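Long-range contacts in Exo-1,3/1,4-beta-glucanase (Pseudoalteromonas sp., PDB 3RRX), which probably releases glucose from beta-1,3- and beta-1,4-glucans by exo-acting hydrolysis, as a glycoside hydrolase family 3 enzyme: residues A[128-133]-A[176-181]; A[165-170]-A[180-185]; A[216-221]-A[242-247]; A[581-586]-A[598-603]. The protein carries 1 engineered substitution. One frame throughout, in Å; residues are numbered along the deposited sequence.

How the contacts relate
Contacts 1, 2 and 3 are buried and lie within the N-terminal barrel domain. Contact 4 belongs to the C-terminal domain, farther from the chain centre, and is only partly buried. Contacts 1 and 2 share Glu-180, a ligand of the calcium ion. Contact 4 reaches the same residue through Ser-583. The chemistry differs with place. Contact 1 is mostly backbone packing with CA-H...O contacts, plus a tyrosine ring edge on a leucine, and has no hydrogen bond across it. Contact 2 joins valine packing to one arginine bond and calcium-bound waters. Contact 3 rests on an aromatic pair and water bridges, and touches contact 2 through Gly-221 and Ile-242. Contact 4 alone has a salt bridge across its two segments.

Contact 1: A[128-133]-A[176-181]. With CA (calcium ion), chain B.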
loop_
_atom_site.group_PDB
_atom_site.type_symbol
_atom_site.label_atom_id
_atom_site.label_comp_id
_atom_site.label_asym_id
_atom_site.label_seq_id
_atom_site.Cartn_x
_atom_site.Cartn_y
_atom_site.Cartn_z
ATOM N N ILE A 128 7.995 -0.134 1.584
ATOM C CA ILE A 128 9.443 0.072 1.496
ATOM C C ILE A 128 10.170 -0.713 2.610
ATOM O O ILE A 128 11.163 -1.404 2.357
ATOM C CB ILE A 128 9.819 1.577 1.472
ATOM C CG1 ILE A 128 11.340 1.747 1.399
ATOM C CG2 ILE A 128 9.245 2.317 2.705
ATOM C CD1 ILE A 128 11.802 3.148 0.952
ATOM N N GLY A 129 9.649 -0.635 3.832
ATOM C CA GLY A 129 10.187 -1.399 4.951
ATOM C C GLY A 129 9.996 -2.909 4.822
ATOM O O GLY A 129 10.875 -3.683 5.222
ATOM N N LEU A 130 8.852 -3.340 4.283
ATOM C CA LEU A 130 8.641 -4.764 4.024
ATOM C C LEU A 130 9.684 -5.284 3.030
ATOM O O LEU A 130 10.155 -6.415 3.152
ATOM C CB LEU A 130 7.219 -5.034 3.503
ATOM C CG LEU A 130 6.102 -4.645 4.488
ATOM C CD1 LEU A 130 4.737 -5.047 3.953
ATOM C CD2 LEU A 130 6.324 -5.262 5.880
ATOM N N GLY A 131 10.040 -4.452 2.053
ATOM C CA GLY A 131 11.084 -4.788 1.094
ATOM C C GLY A 131 12.426 -4.975 1.794
ATOM O O GLY A 131 13.152 -5.927 1.520
ATOM N N ALA A 132 12.754 -4.076 2.715
ATOM C CA ALA A 132 13.976 -4.228 3.516
ATOM C C ALA A 132 14.031 -5.555 4.296
ATOM O O ALA A 132 15.111 -6.107 4.549
ATOM C CB ALA A 132 14.144 -3.034 4.481
ATOM N N ALA A 133 12.867 -6.069 4.674
ATOM C CA ALA A 133 12.792 -7.296 5.466
ATOM C C ALA A 133 13.278 -8.547 4.721
ATOM O O ALA A 133 13.682 -9.520 5.353
ATOM C CB ALA A 133 11.362 -7.508 5.974
ATOM N N GLU A 176 5.148 3.240 -1.073
ATOM C CA GLU A 176 4.190 2.194 -1.447
ATOM C C GLU A 176 4.866 1.071 -2.249
ATOM O O GLU A 176 4.233 0.076 -2.594
ATOM C CB GLU A 176 3.034 2.796 -2.257
ATOM C CG GLU A 176 2.257 3.887 -1.509
ATOM C CD GLU A 176 1.190 4.550 -2.370
ATOM O OE1 GLU A 176 0.597 3.864 -3.223
ATOM O OE2 GLU A 176 0.944 5.766 -2.201
ATOM N N SER A 177 6.152 1.253 -2.546
ATOM C CA SER A 177 6.927 0.302 -3.351
ATOM C C SER A 177 7.861 -0.520 -2.467
ATOM O O SER A 177 8.510 0.033 -1.570
ATOM C CB SER A 177 7.770 1.062 -4.380
ATOM O OG SER A 177 8.662 0.199 -5.074
ATOM N N TYR A 178 7.958 -1.825 -2.739
ATOM C CA TYR A 178 8.862 -2.685 -1.978
ATOM C C TYR A 178 10.339 -2.379 -2.268
ATOM O O TYR A 178 11.200 -2.607 -1.420
ATOM C CB TYR A 178 8.623 -4.162 -2.297
ATOM C CG TYR A 178 7.256 -4.717 -1.921
ATOM C CD1 TYR A 178 6.848 -4.804 -0.588
ATOM C CD2 TYR A 178 6.400 -5.217 -2.910
ATOM C CE1 TYR A 178 5.595 -5.350 -0.242
ATOM C CE2 TYR A 178 5.147 -5.762 -2.576
ATOM C CZ TYR A 178 4.754 -5.822 -1.244
ATOM O OH TYR A 178 3.516 -6.365 -0.929
ATOM N N SER A 179 10.634 -1.883 -3.462
ATOM C CA SER A 179 12.032 -1.783 -3.881
ATOM C C SER A 179 12.230 -1.028 -5.193
ATOM O O SER A 179 11.331 -0.961 -6.036
ATOM C CB SER A 179 12.620 -3.196 -4.027
ATOM O OG SER A 179 13.998 -3.167 -4.376
ATOM N N GLU A 180 13.424 -0.467 -5.366
ATOM C CA GLU A 180 13.842 0.055 -6.669
ATOM C C GLU A 180 14.180 -1.099 -7.619
ATOM O O GLU A 180 14.310 -0.899 -8.825
ATOM C CB GLU A 180 15.089 0.947 -6.503
ATOM C CG GLU A 180 16.354 0.175 -6.089
ATOM C CD GLU A 180 17.542 1.086 -5.704
ATOM O OE1 GLU A 180 17.325 2.217 -5.230
ATOM O OE2 GLU A 180 18.703 0.660 -5.852
ATOM N N ASP A 181 14.350 -2.292 -7.059
ATOM C CA ASP A 181 14.818 -3.478 -7.800
ATOM C C ASP A 181 13.655 -4.348 -8.282
ATOM O O ASP A 181 12.910 -4.878 -7.463
ATOM C CB ASP A 181 15.712 -4.316 -6.868
ATOM C CG ASP A 181 16.165 -5.644 -7.492
ATOM O OD1 ASP A 181 16.138 -5.778 -8.733
ATOM O OD2 ASP A 181 16.574 -6.551 -6.726
HETATM CA CA CA B . 16.952 4.325 -6.161
HETATM O O HOH W 1 16.697 6.697 -7.013
HETATM O O HOH W 2 17.007 5.224 -3.895
HETATM O O HOH W 3 14.542 4.551 -6.226
#
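The carbonyl oxygen of Tyr-178 meets helix 127-133 at Gly-131 and also receives the hydroxyl of Ser-581. Gly-131 CA stands 3.3 Å from Tyr-178 O, and its CA-H...O contact is almost straight (173°). A side chain at Gly-131 would run into this oxygen, so the glycine lets the loop lie against the helix. The other close approach is at Ile-128. Ser-177 O lies 3.2 Å from Ile-128 CA, in a more bent CA-H...O contact. The amide N of Ile-128 is as near to it but badly angled, and no hydrogen bond forms. Ile-128 has a backbone bond with Tyr-175 instead.

Tyr-178 carries the side-chain packing. With CG anti to the carbonyl carbon (chi1 -64°), its ring runs past Leu-130. The ring edge does the touching: Tyr-178 CE1 is 4.1 Å from Leu-130 CB.

Two ST turns shape the loop. Ser-177 OG accepts from Ser-179 N at 3.3 Å, and it also bonds to Ala-164 O. Ser-179 OG accepts from Asp-181 N at 2.8 Å and bonds to Ser-581 O. The turns lead to Glu-180, whose OE1 binds the calcium ion at 2.3 Å. Leu-593 O, Asn-594 OD1 and three waters complete the metal shell. The arrangement is that of a loop following a strand of the family 3 barrel, packed on a helix and ending at a calcium site between two domains.

Contact 2: A[165-170]-A[180-185]. With CA (calcium ion), chain B.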
loop_
_atom_site.group_PDB
_atom_site.type_symbol
_atom_site.label_atom_id
_atom_site.label_comp_id
_atom_site.label_asym_id
_atom_site.label_seq_id
_atom_site.Cartn_x
_atom_site.Cartn_y
_atom_site.Cartn_z
ATOM N N VAL A 165 7.804 -0.176 -9.112
ATOM C CA VAL A 165 9.252 -0.325 -8.979
ATOM C C VAL A 165 9.817 1.083 -9.119
ATOM O O VAL A 165 9.897 1.630 -10.218
ATOM C CB VAL A 165 9.838 -1.245 -10.085
ATOM C CG1 VAL A 165 11.359 -1.410 -9.928
ATOM C CG2 VAL A 165 9.137 -2.599 -10.069
ATOM N N VAL A 166 10.170 1.688 -7.992
ATOM C CA VAL A 166 10.400 3.123 -7.958
ATOM C C VAL A 166 11.856 3.468 -8.238
ATOM O O VAL A 166 12.760 2.970 -7.563
ATOM C CB VAL A 166 9.930 3.717 -6.615
ATOM C CG1 VAL A 166 10.306 5.200 -6.504
ATOM C CG2 VAL A 166 8.413 3.531 -6.482
ATOM N N ARG A 167 12.056 4.330 -9.232
ATOM C CA ARG A 167 13.383 4.657 -9.750
ATOM C C ARG A 167 13.843 6.078 -9.401
ATOM O O ARG A 167 15.014 6.410 -9.583
ATOM C CB ARG A 167 13.403 4.458 -11.272
ATOM C CG ARG A 167 12.863 3.105 -11.711
ATOM C CD ARG A 167 13.783 1.968 -11.281
ATOM N NE ARG A 167 14.970 1.907 -12.134
ATOM C CZ ARG A 167 15.911 0.973 -12.043
ATOM N NH1 ARG A 167 15.824 0.027 -11.116
ATOM N NH2 ARG A 167 16.945 0.993 -12.875
ATOM N N ASP A 168 12.930 6.909 -8.901
ATOM C CA ASP A 168 13.259 8.281 -8.503
ATOM C C ASP A 168 12.500 8.587 -7.215
ATOM O O ASP A 168 11.272 8.699 -7.227
ATOM C CB ASP A 168 12.866 9.271 -9.612
ATOM C CG ASP A 168 13.397 10.689 -9.367
ATOM O OD1 ASP A 168 13.410 11.158 -8.208
ATOM O OD2 ASP A 168 13.800 11.342 -10.350
ATOM N N ASP A 169 13.234 8.710 -6.107
ATOM C CA ASP A 169 12.621 8.799 -4.778
ATOM C C ASP A 169 11.922 10.123 -4.507
ATOM O O ASP A 169 11.321 10.301 -3.455
ATOM C CB ASP A 169 13.653 8.528 -3.676
ATOM C CG ASP A 169 14.212 7.129 -3.741
ATOM O OD1 ASP A 169 13.579 6.273 -4.399
ATOM O OD2 ASP A 169 15.281 6.884 -3.138
ATOM N N ARG A 170 11.972 11.048 -5.455
ATOM C CA ARG A 170 11.221 12.293 -5.294
ATOM C C ARG A 170 9.701 12.072 -5.320
ATOM O O ARG A 170 8.934 12.916 -4.852
ATOM C CB ARG A 170 11.630 13.299 -6.368
ATOM C CG ARG A 170 13.024 13.913 -6.111
ATOM C CD ARG A 170 13.448 14.832 -7.249
ATOM N NE ARG A 170 13.930 14.100 -8.415
ATOM C CZ ARG A 170 14.497 14.677 -9.475
ATOM N NH1 ARG A 170 14.652 15.994 -9.508
ATOM N NH2 ARG A 170 14.917 13.945 -10.493
ATOM N N GLU A 180 13.424 -0.467 -5.366
ATOM C CA GLU A 180 13.842 0.055 -6.669
ATOM C C GLU A 180 14.180 -1.099 -7.619
ATOM O O GLU A 180 14.310 -0.899 -8.825
ATOM C CB GLU A 180 15.089 0.947 -6.503
ATOM C CG GLU A 180 16.354 0.175 -6.089
ATOM C CD GLU A 180 17.542 1.086 -5.704
ATOM O OE1 GLU A 180 17.325 2.217 -5.230
ATOM O OE2 GLU A 180 18.703 0.660 -5.852
ATOM N N ASP A 181 14.350 -2.292 -7.059
ATOM C CA ASP A 181 14.818 -3.478 -7.800
ATOM C C ASP A 181 13.655 -4.348 -8.282
ATOM O O ASP A 181 12.910 -4.878 -7.463
ATOM C CB ASP A 181 15.712 -4.316 -6.868
ATOM C CG ASP A 181 16.165 -5.644 -7.492
ATOM O OD1 ASP A 181 16.138 -5.778 -8.733
ATOM O OD2 ASP A 181 16.574 -6.551 -6.726
ATOM N N PRO A 182 13.508 -4.531 -9.613
ATOM C CA PRO A 182 12.383 -5.350 -10.085
ATOM C C PRO A 182 12.425 -6.796 -9.581
ATOM O O PRO A 182 11.364 -7.373 -9.358
ATOM C CB PRO A 182 12.508 -5.293 -11.612
ATOM C CG PRO A 182 13.932 -4.904 -11.878
ATOM C CD PRO A 182 14.333 -4.024 -10.720
ATOM N N ASP A 183 13.614 -7.359 -9.373
ATOM C CA ASP A 183 13.727 -8.748 -8.919
ATOM C C ASP A 183 13.037 -8.959 -7.571
ATOM O O ASP A 183 12.388 -9.981 -7.348
ATOM C CB ASP A 183 15.190 -9.176 -8.786
ATOM C CG ASP A 183 15.919 -9.234 -10.124
ATOM O OD1 ASP A 183 15.255 -9.193 -11.184
ATOM O OD2 ASP A 183 17.169 -9.334 -10.109
ATOM N N LEU A 184 13.206 -8.001 -6.662
ATOM C CA LEU A 184 12.577 -8.089 -5.343
ATOM C C LEU A 184 11.055 -7.954 -5.432
ATOM O O LEU A 184 10.312 -8.722 -4.816
ATOM C CB LEU A 184 13.180 -7.046 -4.378
ATOM C CG LEU A 184 12.662 -7.006 -2.933
ATOM C CD1 LEU A 184 12.550 -8.400 -2.363
ATOM C CD2 LEU A 184 13.592 -6.161 -2.048
ATOM N N VAL A 185 10.577 -6.985 -6.201
ATOM C CA VAL A 185 9.131 -6.825 -6.358
ATOM C C VAL A 185 8.503 -8.089 -6.965
ATOM O O VAL A 185 7.420 -8.520 -6.552
ATOM C CB VAL A 185 8.781 -5.555 -7.182
ATOM C CG1 VAL A 185 7.281 -5.469 -7.443
ATOM C CG2 VAL A 185 9.272 -4.290 -6.457
HETATM CA CA CA B . 16.952 4.325 -6.161
HETATM O O HOH W 3 14.542 4.551 -6.226
HETATM O O HOH W 1 16.697 6.697 -7.013
HETATM O O HOH W 2 17.007 5.224 -3.895
#
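Val-165 packs tightly against 180-185 with both its methyl groups. CG1 is anti to the backbone N (chi1 -179°), which sets it against the backbone of Glu-180. Val-165 CG1 comes within 3.2 Å of Glu-180 O and also touches Pro-182 CD. The other branch, Val-165 CG2, lies 4.0 Å from Val-185 CG2, and these two side chains cross obliquely. Beside them, Glu-180 CA makes a CA-H...O contact of 3.2 Å with Val-166 O.

Glu-180 O has a polar partner as well. Arg-167 NH1, on a partly exposed side chain, donates to it at 2.9 Å. The oxygen sits at the guanidinium edge, in its plane, while the donor is tilted 27° from the carbonyl plane. The arginine chain bends at chi2 and chi3 to bring NH1 back. Residues 165-170 and Glu-180 lie in the connection between strand 157-162 and helix 182-197 of the (alpha/beta)8 barrel, and 182-185 is the first turn of that helix. Asp-181 is its N-cap: OD1 accepts from Asp-183 N, from above the carboxylate plane.

On the calcium side the segments meet through water instead. Glu-180 OE1 binds the metal itself, while OE2 bonds to Ser-583. Water 3 donates to Val-166 O and Asp-169 OD1, water 1 to Arg-167 O and water 2 to Asp-169 OD2. Farther along, partly exposed Arg-170 grips Asp-168 side-on, NE to OD1 and NH2 to OD2.

Contact 3: A[216-221]-A[242-247]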
loop_
_atom_site.group_PDB
_atom_site.type_symbol
_atom_site.label_atom_id
_atom_site.label_comp_id
_atom_site.label_asym_id
_atom_site.label_seq_id
_atom_site.Cartn_x
_atom_site.Cartn_y
_atom_site.Cartn_z
ATOM N N HIS A 216 -0.045 -0.639 -9.837
ATOM C CA HIS A 216 -0.899 -0.109 -10.896
ATOM C C HIS A 216 -0.205 -0.434 -12.216
ATOM O O HIS A 216 1.021 -0.361 -12.310
ATOM C CB HIS A 216 -0.996 1.416 -10.813
ATOM C CG HIS A 216 -1.633 1.931 -9.561
ATOM N ND1 HIS A 216 -0.934 2.107 -8.387
ATOM C CD2 HIS A 216 -2.901 2.340 -9.311
ATOM C CE1 HIS A 216 -1.749 2.583 -7.459
ATOM N NE2 HIS A 216 -2.946 2.739 -7.998
ATOM N N PHE A 217 -0.973 -0.764 -13.246
ATOM C CA PHE A 217 -0.389 -1.083 -14.545
ATOM C C PHE A 217 -0.424 0.168 -15.412
ATOM O O PHE A 217 -1.511 0.583 -15.813
ATOM C CB PHE A 217 -1.211 -2.208 -15.207
ATOM C CG PHE A 217 -0.517 -2.859 -16.362
ATOM C CD1 PHE A 217 0.354 -3.912 -16.156
ATOM C CD2 PHE A 217 -0.722 -2.407 -17.659
ATOM C CE1 PHE A 217 1.021 -4.501 -17.222
ATOM C CE2 PHE A 217 -0.066 -2.995 -18.729
ATOM C CZ PHE A 217 0.805 -4.043 -18.516
ATOM N N VAL A 218 0.725 0.782 -15.730
ATOM C CA VAL A 218 2.071 0.291 -15.424
ATOM C C VAL A 218 3.045 1.474 -15.559
ATOM O O VAL A 218 2.752 2.441 -16.270
ATOM C CB VAL A 218 2.515 -0.806 -16.436
ATOM C CG1 VAL A 218 2.533 -0.252 -17.864
ATOM C CG2 VAL A 218 3.900 -1.354 -16.087
ATOM N N GLY A 219 4.182 1.402 -14.870
ATOM C CA GLY A 219 5.243 2.391 -15.009
ATOM C C GLY A 219 5.137 3.618 -14.108
ATOM O O GLY A 219 5.877 4.594 -14.282
ATOM N N ASP A 220 4.232 3.584 -13.134
ATOM C CA ASP A 220 4.022 4.754 -12.277
ATOM C C ASP A 220 5.243 5.086 -11.398
ATOM O O ASP A 220 5.378 6.206 -10.907
ATOM C CB ASP A 220 2.723 4.627 -11.450
ATOM C CG ASP A 220 2.648 3.336 -10.648
ATOM O OD1 ASP A 220 3.437 2.397 -10.902
ATOM O OD2 ASP A 220 1.773 3.249 -9.761
ATOM N N GLY A 221 6.135 4.119 -11.218
ATOM C CA GLY A 221 7.381 4.358 -10.501
ATOM C C GLY A 221 8.529 4.826 -11.390
ATOM O O GLY A 221 9.674 4.910 -10.942
ATOM N N ILE A 242 11.795 -3.575 -16.305
ATOM C CA ILE A 242 11.877 -2.877 -15.025
ATOM C C ILE A 242 10.520 -2.760 -14.331
ATOM O O ILE A 242 10.392 -3.121 -13.169
ATOM C CB ILE A 242 12.505 -1.484 -15.155
ATOM C CG1 ILE A 242 13.895 -1.590 -15.795
ATOM C CG2 ILE A 242 12.614 -0.809 -13.777
ATOM C CD1 ILE A 242 14.599 -0.264 -15.915
ATOM N N HIS A 243 9.507 -2.269 -15.037
ATOM C CA HIS A 243 8.280 -1.841 -14.354
ATOM C C HIS A 243 7.169 -2.886 -14.257
ATOM O O HIS A 243 6.205 -2.711 -13.500
ATOM C CB HIS A 243 7.782 -0.527 -14.966
ATOM C CG HIS A 243 8.742 0.606 -14.759
ATOM N ND1 HIS A 243 8.848 1.278 -13.557
ATOM C CD2 HIS A 243 9.686 1.138 -15.572
ATOM C CE1 HIS A 243 9.798 2.195 -13.650
ATOM N NE2 HIS A 243 10.327 2.125 -14.860
ATOM N N SER A 244 7.319 -3.984 -14.994
ATOM C CA SER A 244 6.257 -4.985 -15.084
ATOM C C SER A 244 6.527 -6.253 -14.281
ATOM O O SER A 244 5.678 -7.140 -14.208
ATOM C CB SER A 244 6.010 -5.339 -16.554
ATOM O OG SER A 244 5.631 -4.175 -17.273
ATOM N N ALA A 245 7.694 -6.325 -13.662
ATOM C CA ALA A 245 8.129 -7.539 -12.972
ATOM C C ALA A 245 7.138 -8.049 -11.925
ATOM O O ALA A 245 6.918 -9.256 -11.809
ATOM C CB ALA A 245 9.491 -7.316 -12.348
ATOM N N GLY A 246 6.552 -7.135 -11.152
ATOM C CA GLY A 246 5.546 -7.509 -10.170
ATOM C C GLY A 246 4.312 -8.124 -10.806
ATOM O O GLY A 246 3.643 -8.970 -10.203
ATOM N N TYR A 247 3.983 -7.696 -12.023
ATOM C CA TYR A 247 2.803 -8.236 -12.691
ATOM C C TYR A 247 3.036 -9.650 -13.208
ATOM O O TYR A 247 2.095 -10.422 -13.338
ATOM C CB TYR A 247 2.302 -7.301 -13.804
ATOM C CG TYR A 247 1.488 -6.180 -13.219
ATOM C CD1 TYR A 247 0.195 -6.419 -12.800
ATOM C CD2 TYR A 247 2.025 -4.910 -13.023
ATOM C CE1 TYR A 247 -0.571 -5.435 -12.223
ATOM C CE2 TYR A 247 1.249 -3.890 -12.431
ATOM C CZ TYR A 247 -0.049 -4.175 -12.041
ATOM O OH TYR A 247 -0.874 -3.235 -11.443
HETATM O O HOH W 4 4.926 -0.404 -12.739
HETATM O O HOH W 5 6.766 1.358 -11.548
#
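Phe-217 and Tyr-247 form the aromatic part of this contact. They make a T-shaped pair, with the edge of Phe-217 toward one face of Tyr-247 and the planes at 80°. Phe-217 CD1 is 3.7 Å from Tyr-247 CD2, offset toward the rim. CG of Phe-217 is anti to the backbone N (chi1 -165°), which directs this edge at the tyrosine.

Other van der Waals contacts lie beside the pair. Val-218 CG2 rests 3.5 Å from Ser-244 OG, a hydroxyl that bonds to Leu-239 O. The His-243 ring meets the glycine backbone at a slant, with CE1 3.7 Å from Gly-221 C. His-243 CB touches Gly-219 CA at 3.9 Å. Gly-219 has a positive phi (88°), where a CB would press on the preceding carbonyl oxygen.

Polar links pass through water. Water 4 accepts from Gly-219 N and donates to His-243 O, at 2.7 Å from His-243 O. Water 5 joins Gly-221 N to His-243 ND1. Tyr-247 OH finds its partner in Ala-214 O; it is also near Phe-217 N, but the angle is poor. A leucine in place of Tyr-247 would probably leave Ala-214 O without this hydroxyl and the Phe-217 edge without a ring face.

The contact ties the end of strand 211-217, between strands 157-162 and 257-260, to helices 236-243 and 245-252. Helix 274-284 packs on Phe-217, and helix 182-197 touches Ala-245.

Contact 4: A[581-586]-A[598-603]; sequences SFSWPK and ADYDPL
The Tyr-600 ring has Ser-583 OG at its edge, in plane, and Pro-602 CD over the centre of one face, 3.6 Å above the ring plane. Tyr-600 OH donates to Ser-583 OG at 2.5 Å and also bonds to Tyr-606 N. The side chains of Trp-584 and Leu-603 lie side by side and point the same way; Leu-603 CD2 comes to Trp-584 CD1 at 4.2 Å, at a slant to the indole.

One backbone bond ties the two loops. Leu-603 N donates to Trp-584 O at 2.8 Å, nearly along the C=O axis. Lys-586 then reaches across to Asp-601. CG is anti to the backbone N (chi1 172°) and the chain bends at chi3, which carries the amine to the carboxylate. Lys-586 NZ meets Asp-601 OD1 at 2.9 Å in a salt bridge, on the syn side of that oxygen and 34° out of the carboxylate plane.

A phenylalanine in place of Tyr-600 would probably leave Ser-583 OG without this donor and Tyr-606 N without its acceptor. Ser-583 OG also bonds to OE2 of Glu-180, whose other oxygen binds calcium. The chemistry thus implies a second-shell chain: Tyr-600 probably helps to position Ser-583, which in turn bonds to a calcium ligand of the barrel domain.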
loop_
_atom_site.group_PDB
_atom_site.type_symbol
_atom_site.label_atom_id
_atom_site.label_comp_id
_atom_site.label_asym_id
_atom_site.label_seq_id
_atom_site.Cartn_x
_atom_site.Cartn_y
_atom_site.Cartn_z
ATOM N N SER A 581 16.444 -1.844 0.482
ATOM C CA SER A 581 15.818 -2.167 -0.801
ATOM C C SER A 581 15.770 -0.965 -1.746
ATOM O O SER A 581 15.293 -1.081 -2.875
ATOM C CB SER A 581 14.401 -2.726 -0.599
ATOM O OG SER A 581 13.536 -1.735 -0.081
ATOM N N PHE A 582 16.255 0.181 -1.264
ATOM C CA PHE A 582 16.451 1.387 -2.070
ATOM C C PHE A 582 17.861 1.899 -1.768
ATOM O O PHE A 582 18.290 1.877 -0.613
ATOM C CB PHE A 582 15.437 2.490 -1.688
ATOM C CG PHE A 582 14.039 2.258 -2.229
ATOM C CD1 PHE A 582 13.594 2.932 -3.362
ATOM C CD2 PHE A 582 13.188 1.368 -1.606
ATOM C CE1 PHE A 582 12.314 2.719 -3.863
ATOM C CE2 PHE A 582 11.902 1.147 -2.087
ATOM C CZ PHE A 582 11.461 1.824 -3.220
ATOM N N SER A 583 18.574 2.362 -2.787
ATOM C CA SER A 583 19.929 2.877 -2.570
ATOM C C SER A 583 19.902 4.202 -1.809
ATOM O O SER A 583 19.039 5.050 -2.066
ATOM C CB SER A 583 20.639 3.069 -3.906
ATOM O OG SER A 583 20.713 1.854 -4.632
ATOM N N TRP A 584 20.860 4.394 -0.904
ATOM C CA TRP A 584 20.913 5.605 -0.084
ATOM C C TRP A 584 21.920 6.612 -0.647
ATOM O O TRP A 584 23.083 6.270 -0.872
ATOM C CB TRP A 584 21.279 5.251 1.363
ATOM C CG TRP A 584 20.816 6.289 2.336
ATOM C CD1 TRP A 584 21.402 7.504 2.594
ATOM C CD2 TRP A 584 19.663 6.210 3.178
ATOM N NE1 TRP A 584 20.678 8.180 3.550
ATOM C CE2 TRP A 584 19.601 7.407 3.917
ATOM C CE3 TRP A 584 18.671 5.239 3.374
ATOM C CZ2 TRP A 584 18.594 7.656 4.845
ATOM C CZ3 TRP A 584 17.674 5.486 4.287
ATOM C CH2 TRP A 584 17.636 6.688 5.014
ATOM N N PRO A 585 21.470 7.857 -0.887
ATOM C CA PRO A 585 22.270 8.872 -1.584
ATOM C C PRO A 585 23.398 9.475 -0.736
ATOM O O PRO A 585 23.236 9.709 0.458
ATOM C CB PRO A 585 21.236 9.952 -1.925
ATOM C CG PRO A 585 20.209 9.831 -0.799
ATOM C CD PRO A 585 20.117 8.347 -0.549
ATOM N N LYS A 586 24.531 9.731 -1.386
ATOM C CA LYS A 586 25.693 10.372 -0.765
ATOM C C LYS A 586 25.684 11.886 -0.989
ATOM O O LYS A 586 26.268 12.643 -0.217
ATOM C CB LYS A 586 26.957 9.759 -1.373
ATOM C CG LYS A 586 28.261 10.408 -0.993
ATOM C CD LYS A 586 29.392 9.758 -1.786
ATOM C CE LYS A 586 29.574 8.300 -1.391
ATOM N NZ LYS A 586 30.768 7.680 -2.046
ATOM N N ALA A 598 25.156 2.323 -14.319
ATOM C CA ALA A 598 26.512 2.348 -14.863
ATOM C C ALA A 598 27.461 3.067 -13.909
ATOM O O ALA A 598 28.500 2.531 -13.532
ATOM C CB ALA A 598 26.527 3.007 -16.241
ATOM N N ASP A 599 27.098 4.283 -13.522
ATOM C CA ASP A 599 27.850 5.006 -12.506
ATOM C C ASP A 599 27.094 4.900 -11.187
ATOM O O ASP A 599 26.101 5.600 -10.981
ATOM C CB ASP A 599 28.023 6.472 -12.905
ATOM C CG ASP A 599 28.847 7.259 -11.898
ATOM O OD1 ASP A 599 29.764 6.673 -11.280
ATOM O OD2 ASP A 599 28.577 8.466 -11.723
ATOM N N TYR A 600 27.547 4.009 -10.308
ATOM C CA TYR A 600 26.818 3.718 -9.066
ATOM C C TYR A 600 27.657 4.066 -7.850
ATOM O O TYR A 600 28.532 3.295 -7.460
ATOM C CB TYR A 600 26.415 2.239 -9.022
ATOM C CG TYR A 600 25.498 1.854 -7.871
ATOM C CD1 TYR A 600 25.864 0.859 -6.973
ATOM C CD2 TYR A 600 24.264 2.480 -7.690
ATOM C CE1 TYR A 600 25.030 0.492 -5.923
ATOM C CE2 TYR A 600 23.417 2.120 -6.641
ATOM C CZ TYR A 600 23.812 1.129 -5.758
ATOM O OH TYR A 600 23.000 0.758 -4.712
ATOM N N ASP A 601 27.368 5.218 -7.242
ATOM C CA ASP A 601 28.159 5.737 -6.128
ATOM C C ASP A 601 27.287 6.121 -4.917
ATOM O O ASP A 601 27.243 7.289 -4.523
ATOM C CB ASP A 601 28.952 6.962 -6.609
ATOM C CG ASP A 601 29.955 7.462 -5.583
ATOM O OD1 ASP A 601 30.388 6.671 -4.716
ATOM O OD2 ASP A 601 30.320 8.655 -5.657
ATOM N N PRO A 602 26.593 5.138 -4.318
ATOM C CA PRO A 602 25.701 5.435 -3.187
ATOM C C PRO A 602 26.473 5.622 -1.884
ATOM O O PRO A 602 27.613 5.179 -1.784
ATOM C CB PRO A 602 24.860 4.163 -3.080
ATOM C CG PRO A 602 25.811 3.077 -3.517
ATOM C CD PRO A 602 26.625 3.698 -4.634
ATOM N N LEU A 603 25.857 6.264 -0.894
ATOM C CA LEU A 603 26.433 6.271 0.443
ATOM C C LEU A 603 26.370 4.858 1.001
ATOM O O LEU A 603 27.359 4.333 1.510
ATOM C CB LEU A 603 25.665 7.218 1.367
ATOM C CG LEU A 603 26.211 7.297 2.793
ATOM C CD1 LEU A 603 27.678 7.738 2.778
ATOM C CD2 LEU A 603 25.381 8.241 3.655
HETATM O O HOH W 6 29.948 5.390 0.275
#